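Local coordinates for N-acetylmuramoyl-L-alanine amidase XlyA (Bacillus subtilis, PDB 3RDR), which hydrolyses the link between N-acetylmuramoyl and L-amino acid residues in cell-wall glycopeptides, this chain being its zinc-binding catalytic domain, at residues Ile8-Tyr22 / Glu67-Trp79. Numbering follows the deposited sequence.
Sequences IQDFIPVGANNRPGY and EIYQHLPLNENGW
Arg19 grips Glu76 side-on in a salt bridge. Its NE bonds Glu76 OE1 at 3.0 Å, and its NH2 reaches Glu76 OE2 (3.1 Å) on the syn side but well out of the carboxylate plane. Arginine suits this place because its third nitrogen, NH1, reaches the carbonyl O of Ile12 at 2.7 Å. With CG anti to the backbone N (chi1 -179°), the chain runs out extended and sets the guanidinium between the two. Pro73 CD lies over one face of the guanidinium and also over the Phe11 ring, a CH-pi contact. A water held by Glu76 OE1, Gly21 N and Asn77 O ties the carboxylate to both backbones.

Farther along, Asn77 OD1 accepts the Tyr22 N-H (3.0 Å) while Tyr22 O accepts that of Asn77, pairing the two loops. Pro20 CG stands over the five-membered ring of Trp79, 3.8 Å from its centroid, a CH-pi contact suited to a compact proline ring; the indole NE1 bonds a water shared with Asn17 O.

At the other end Ile8 and Gln9 pair in parallel with Tyr69 and Gln70. Ile8 CB sits over the flat Tyr69 ring. Glutamine serves at 70 by both accepting and donating: Gln9 NE2 gives a straight but long bond (3.2 Å) to Gln70 OE1 from above its carbonyl plane, and Gln70 NE2 bonds Leu72 O (2.6 Å).

In this T7 lysozyme-type amidase fold, the contact joins outermost strand 7-9 and the loop after it to strand 68-70, whose other neighbour is strand 61-63; Tyr69 and His71 pack on helix 43-50, Ile68 on helix 105-122.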
loop_
_atom_site.group_PDB
_atom_site.type_symbol
_atom_site.label_atom_id
_atom_site.label_comp_id
_atom_site.label_asym_id
_atom_site.label_seq_id
_atom_site.Cartn_x
_atom_site.Cartn_y
_atom_site.Cartn_z
ATOM N N ILE A 8 2.462 -10.798 -7.344
ATOM C CA ILE A 8 1.331 -11.543 -7.893
ATOM C C ILE A 8 0.133 -10.614 -8.120
ATOM O O ILE A 8 -0.351 -9.974 -7.185
ATOM C CB ILE A 8 0.882 -12.691 -6.950
ATOM C CG1 ILE A 8 1.977 -13.758 -6.841
ATOM C CG2 ILE A 8 -0.403 -13.326 -7.467
ATOM C CD1 ILE A 8 3.156 -13.349 -5.988
ATOM N N GLN A 9 -0.340 -10.542 -9.362
ATOM C CA GLN A 9 -1.483 -9.699 -9.690
ATOM C C GLN A 9 -2.782 -10.479 -9.530
ATOM O O GLN A 9 -2.947 -11.565 -10.088
ATOM C CB GLN A 9 -1.364 -9.165 -11.119
ATOM C CG GLN A 9 -0.113 -8.333 -11.351
ATOM C CD GLN A 9 -0.070 -7.704 -12.727
ATOM O OE1 GLN A 9 -0.347 -8.363 -13.732
ATOM N NE2 GLN A 9 0.289 -6.427 -12.784
ATOM N N ASP A 10 -3.696 -9.917 -8.747
ATOM C CA ASP A 10 -4.988 -10.536 -8.491
ATOM C C ASP A 10 -5.950 -9.387 -8.219
ATOM O O ASP A 10 -6.387 -9.156 -7.090
ATOM C CB ASP A 10 -4.874 -11.475 -7.287
ATOM C CG ASP A 10 -6.149 -12.240 -7.019
ATOM O OD1 ASP A 10 -6.885 -12.532 -7.981
ATOM O OD2 ASP A 10 -6.408 -12.562 -5.838
ATOM N N PHE A 11 -6.267 -8.670 -9.290
ATOM C CA PHE A 11 -7.128 -7.500 -9.237
ATOM C C PHE A 11 -8.538 -7.675 -8.707
ATOM O O PHE A 11 -9.155 -8.735 -8.833
ATOM C CB PHE A 11 -7.214 -6.853 -10.626
ATOM C CG PHE A 11 -5.910 -6.280 -11.121
ATOM C CD1 PHE A 11 -5.830 -5.709 -12.391
ATOM C CD2 PHE A 11 -4.762 -6.323 -10.330
ATOM C CE1 PHE A 11 -4.628 -5.189 -12.866
ATOM C CE2 PHE A 11 -3.557 -5.808 -10.793
ATOM C CZ PHE A 11 -3.487 -5.240 -12.065
ATOM N N ILE A 12 -9.025 -6.599 -8.101
ATOM C CA ILE A 12 -10.374 -6.524 -7.577
ATOM C C ILE A 12 -11.193 -6.430 -8.863
ATOM O O ILE A 12 -10.785 -5.747 -9.805
ATOM C CB ILE A 12 -10.553 -5.231 -6.753
ATOM C CG1 ILE A 12 -9.751 -5.330 -5.450
ATOM C CG2 ILE A 12 -12.023 -4.976 -6.488
ATOM C CD1 ILE A 12 -9.582 -3.998 -4.730
ATOM N N PRO A 13 -12.347 -7.111 -8.933
ATOM C CA PRO A 13 -13.123 -7.019 -10.176
ATOM C C PRO A 13 -13.616 -5.624 -10.552
ATOM O O PRO A 13 -14.011 -4.826 -9.697
ATOM C CB PRO A 13 -14.267 -8.012 -9.946
ATOM C CG PRO A 13 -14.434 -8.005 -8.453
ATOM C CD PRO A 13 -13.006 -8.004 -7.962
ATOM N N VAL A 14 -13.580 -5.339 -11.849
ATOM C CA VAL A 14 -14.037 -4.062 -12.383
ATOM C C VAL A 14 -15.476 -3.826 -11.940
ATOM O O VAL A 14 -16.280 -4.751 -11.921
ATOM C CB VAL A 14 -13.973 -4.069 -13.928
ATOM C CG1 VAL A 14 -14.690 -2.853 -14.499
ATOM C CG2 VAL A 14 -12.519 -4.086 -14.380
ATOM N N GLY A 15 -15.794 -2.592 -11.563
ATOM C CA GLY A 15 -17.147 -2.280 -11.136
ATOM C C GLY A 15 -17.454 -2.497 -9.663
ATOM O O GLY A 15 -18.526 -2.115 -9.190
ATOM N N ALA A 16 -16.530 -3.110 -8.928
ATOM C CA ALA A 16 -16.745 -3.356 -7.504
ATOM C C ALA A 16 -16.771 -2.024 -6.762
ATOM O O ALA A 16 -16.216 -1.034 -7.232
ATOM C CB ALA A 16 -15.632 -4.252 -6.947
ATOM N N ASN A 17 -17.421 -2.003 -5.603
ATOM C CA ASN A 17 -17.511 -0.789 -4.803
ATOM C C ASN A 17 -16.136 -0.249 -4.410
ATOM O O ASN A 17 -15.960 0.968 -4.298
ATOM C CB ASN A 17 -18.350 -1.043 -3.546
ATOM C CG ASN A 17 -19.844 -1.126 -3.844
ATOM O OD1 ASN A 17 -20.633 -1.557 -3.000
ATOM N ND2 ASN A 17 -20.241 -0.702 -5.042
ATOM N N ASN A 18 -15.159 -1.130 -4.203
ATOM C CA ASN A 18 -13.838 -0.641 -3.835
ATOM C C ASN A 18 -12.858 -0.553 -5.000
ATOM O O ASN A 18 -11.645 -0.572 -4.808
ATOM C CB ASN A 18 -13.234 -1.447 -2.675
ATOM C CG ASN A 18 -12.919 -2.874 -3.044
ATOM O OD1 ASN A 18 -12.129 -3.538 -2.364
ATOM N ND2 ASN A 18 -13.527 -3.361 -4.109
ATOM N N ARG A 19 -13.393 -0.482 -6.215
ATOM C CA ARG A 19 -12.558 -0.297 -7.397
ATOM C C ARG A 19 -13.218 0.843 -8.168
ATOM O O ARG A 19 -13.782 0.643 -9.246
ATOM C CB ARG A 19 -12.473 -1.557 -8.270
ATOM C CG ARG A 19 -11.564 -1.338 -9.485
ATOM C CD ARG A 19 -11.134 -2.614 -10.215
ATOM N NE ARG A 19 -10.339 -2.272 -11.394
ATOM C CZ ARG A 19 -9.827 -3.147 -12.260
ATOM N NH1 ARG A 19 -10.013 -4.449 -12.099
ATOM N NH2 ARG A 19 -9.135 -2.710 -13.304
ATOM N N PRO A 20 -13.162 2.063 -7.607
ATOM C CA PRO A 20 -13.753 3.256 -8.224
ATOM C C PRO A 20 -13.331 3.441 -9.674
ATOM O O PRO A 20 -14.106 3.937 -10.488
ATOM C CB PRO A 20 -13.277 4.390 -7.312
ATOM C CG PRO A 20 -11.985 3.861 -6.751
ATOM C CD PRO A 20 -12.342 2.433 -6.441
ATOM N N GLY A 21 -12.097 3.058 -9.983
ATOM C CA GLY A 21 -11.610 3.156 -11.348
ATOM C C GLY A 21 -11.336 4.520 -11.956
ATOM O O GLY A 21 -11.441 4.672 -13.173
ATOM N N TYR A 22 -10.993 5.520 -11.147
ATOM C CA TYR A 22 -10.686 6.831 -11.711
ATOM C C TYR A 22 -9.271 6.790 -12.271
ATOM O O TYR A 22 -8.376 6.198 -11.662
ATOM C CB TYR A 22 -10.770 7.929 -10.652
ATOM C CG TYR A 22 -12.176 8.269 -10.235
ATOM C CD1 TYR A 22 -13.078 8.839 -11.139
ATOM C CD2 TYR A 22 -12.615 8.012 -8.935
ATOM C CE1 TYR A 22 -14.386 9.143 -10.756
ATOM C CE2 TYR A 22 -13.912 8.310 -8.543
ATOM C CZ TYR A 22 -14.795 8.873 -9.454
ATOM O OH TYR A 22 -16.083 9.153 -9.055
ATOM N N GLU A 67 5.941 -12.381 -0.182
ATOM C CA GLU A 67 5.588 -11.870 -1.499
ATOM C C GLU A 67 4.773 -10.588 -1.477
ATOM O O GLU A 67 4.490 -10.031 -0.419
ATOM C CB GLU A 67 4.824 -12.945 -2.262
ATOM C CG GLU A 67 3.715 -13.568 -1.444
ATOM C CD GLU A 67 3.157 -14.809 -2.091
ATOM O OE1 GLU A 67 3.891 -15.441 -2.882
ATOM O OE2 GLU A 67 1.994 -15.162 -1.799
ATOM N N ILE A 68 4.393 -10.144 -2.672
ATOM C CA ILE A 68 3.618 -8.924 -2.856
ATOM C C ILE A 68 2.440 -9.212 -3.780
ATOM O O ILE A 68 2.600 -9.870 -4.808
ATOM C CB ILE A 68 4.482 -7.820 -3.510
ATOM C CG1 ILE A 68 5.673 -7.482 -2.615
ATOM C CG2 ILE A 68 3.643 -6.574 -3.762
ATOM C CD1 ILE A 68 6.695 -6.589 -3.287
ATOM N N TYR A 69 1.260 -8.730 -3.402
ATOM C CA TYR A 69 0.059 -8.901 -4.206
ATOM C C TYR A 69 -0.410 -7.526 -4.665
ATOM O O TYR A 69 -0.371 -6.569 -3.893
ATOM C CB TYR A 69 -1.060 -9.569 -3.398
ATOM C CG TYR A 69 -1.107 -11.078 -3.519
ATOM C CD1 TYR A 69 -0.141 -11.882 -2.904
ATOM C CD2 TYR A 69 -2.108 -11.703 -4.265
ATOM C CE1 TYR A 69 -0.173 -13.271 -3.032
ATOM C CE2 TYR A 69 -2.150 -13.093 -4.401
ATOM C CZ TYR A 69 -1.180 -13.869 -3.784
ATOM O OH TYR A 69 -1.214 -15.239 -3.924
ATOM N N GLN A 70 -0.839 -7.431 -5.921
ATOM C CA GLN A 70 -1.334 -6.170 -6.475
ATOM C C GLN A 70 -2.836 -6.336 -6.698
ATOM O O GLN A 70 -3.273 -7.257 -7.384
ATOM C CB GLN A 70 -0.641 -5.849 -7.800
ATOM C CG GLN A 70 -0.844 -4.418 -8.273
ATOM C CD GLN A 70 -0.285 -4.183 -9.665
ATOM O OE1 GLN A 70 0.687 -4.817 -10.066
ATOM N NE2 GLN A 70 -0.887 -3.262 -10.401
ATOM N N HIS A 71 -3.613 -5.428 -6.121
ATOM C CA HIS A 71 -5.064 -5.490 -6.195
ATOM C C HIS A 71 -5.675 -4.530 -7.207
ATOM O O HIS A 71 -6.844 -4.659 -7.566
ATOM C CB HIS A 71 -5.638 -5.181 -4.812
ATOM C CG HIS A 71 -4.861 -5.793 -3.689
ATOM N ND1 HIS A 71 -4.902 -7.140 -3.401
ATOM C CD2 HIS A 71 -4.002 -5.243 -2.798
ATOM C CE1 HIS A 71 -4.103 -7.395 -2.380
ATOM N NE2 HIS A 71 -3.545 -6.260 -1.996
ATOM N N LEU A 72 -4.879 -3.571 -7.662
ATOM C CA LEU A 72 -5.347 -2.556 -8.596
ATOM C C LEU A 72 -4.260 -2.196 -9.600
ATOM O O LEU A 72 -3.066 -2.273 -9.290
ATOM C CB LEU A 72 -5.710 -1.287 -7.817
ATOM C CG LEU A 72 -7.110 -0.847 -7.380
ATOM C CD1 LEU A 72 -8.085 -1.996 -7.282
ATOM C CD2 LEU A 72 -6.966 -0.118 -6.054
ATOM N N PRO A 73 -4.656 -1.808 -10.824
ATOM C CA PRO A 73 -3.657 -1.431 -11.828
ATOM C C PRO A 73 -3.152 -0.051 -11.410
ATOM O O PRO A 73 -3.898 0.719 -10.803
ATOM C CB PRO A 73 -4.466 -1.400 -13.127
ATOM C CG PRO A 73 -5.838 -1.010 -12.664
ATOM C CD PRO A 73 -6.004 -1.863 -11.421
ATOM N N LEU A 74 -1.901 0.269 -11.726
ATOM C CA LEU A 74 -1.345 1.556 -11.326
ATOM C C LEU A 74 -1.895 2.792 -12.040
ATOM O O LEU A 74 -1.501 3.916 -11.722
ATOM C CB LEU A 74 0.183 1.517 -11.431
ATOM C CG LEU A 74 0.826 0.377 -10.628
ATOM C CD1 LEU A 74 2.329 0.596 -10.558
ATOM C CD2 LEU A 74 0.236 0.324 -9.219
ATOM N N ASN A 75 -2.799 2.601 -12.997
ATOM C CA ASN A 75 -3.395 3.743 -13.690
ATOM C C ASN A 75 -4.788 4.054 -13.138
ATOM O O ASN A 75 -5.536 4.836 -13.722
ATOM C CB ASN A 75 -3.468 3.505 -15.209
ATOM C CG ASN A 75 -4.088 2.166 -15.575
ATOM O OD1 ASN A 75 -5.169 1.813 -15.112
ATOM N ND2 ASN A 75 -3.401 1.420 -16.429
ATOM N N GLU A 76 -5.116 3.440 -12.001
ATOM C CA GLU A 76 -6.399 3.643 -11.324
ATOM C C GLU A 76 -6.162 3.994 -9.852
ATOM O O GLU A 76 -5.149 3.607 -9.274
ATOM C CB GLU A 76 -7.256 2.378 -11.399
ATOM C CG GLU A 76 -7.994 2.180 -12.716
ATOM C CD GLU A 76 -8.854 0.925 -12.713
ATOM O OE1 GLU A 76 -9.368 0.555 -11.635
ATOM O OE2 GLU A 76 -9.032 0.315 -13.785
ATOM N N ASN A 77 -7.100 4.718 -9.250
ATOM C CA ASN A 77 -6.978 5.106 -7.845
ATOM C C ASN A 77 -7.610 4.072 -6.921
ATOM O O ASN A 77 -8.312 3.158 -7.362
ATOM C CB ASN A 77 -7.671 6.449 -7.593
ATOM C CG ASN A 77 -9.183 6.309 -7.477
ATOM O OD1 ASN A 77 -9.857 5.892 -8.423
ATOM N ND2 ASN A 77 -9.722 6.648 -6.308
ATOM N N GLY A 78 -7.355 4.233 -5.629
ATOM C CA GLY A 78 -7.929 3.351 -4.633
ATOM C C GLY A 78 -8.504 4.257 -3.563
ATOM O O GLY A 78 -8.264 5.457 -3.596
ATOM N N TRP A 79 -9.280 3.706 -2.637
ATOM C CA TRP A 79 -9.846 4.494 -1.541
ATOM C C TRP A 79 -9.070 4.069 -0.296
ATOM O O TRP A 79 -9.381 3.037 0.293
ATOM C CB TRP A 79 -11.327 4.158 -1.346
ATOM C CG TRP A 79 -12.237 4.597 -2.462
ATOM C CD1 TRP A 79 -13.270 3.881 -2.995
ATOM C CD2 TRP A 79 -12.247 5.870 -3.125
ATOM N NE1 TRP A 79 -13.924 4.626 -3.943
ATOM C CE2 TRP A 79 -13.320 5.850 -4.045
ATOM C CE3 TRP A 79 -11.458 7.024 -3.031
ATOM C CZ2 TRP A 79 -13.624 6.938 -4.868
ATOM C CZ3 TRP A 79 -11.758 8.107 -3.846
ATOM C CH2 TRP A 79 -12.835 8.056 -4.756
HETATM O O HOH W 1 -7.136 -8.423 -4.524
HETATM O O HOH W 2 -16.269 3.522 -5.523
HETATM O O HOH W 3 -9.940 1.628 -9.030
#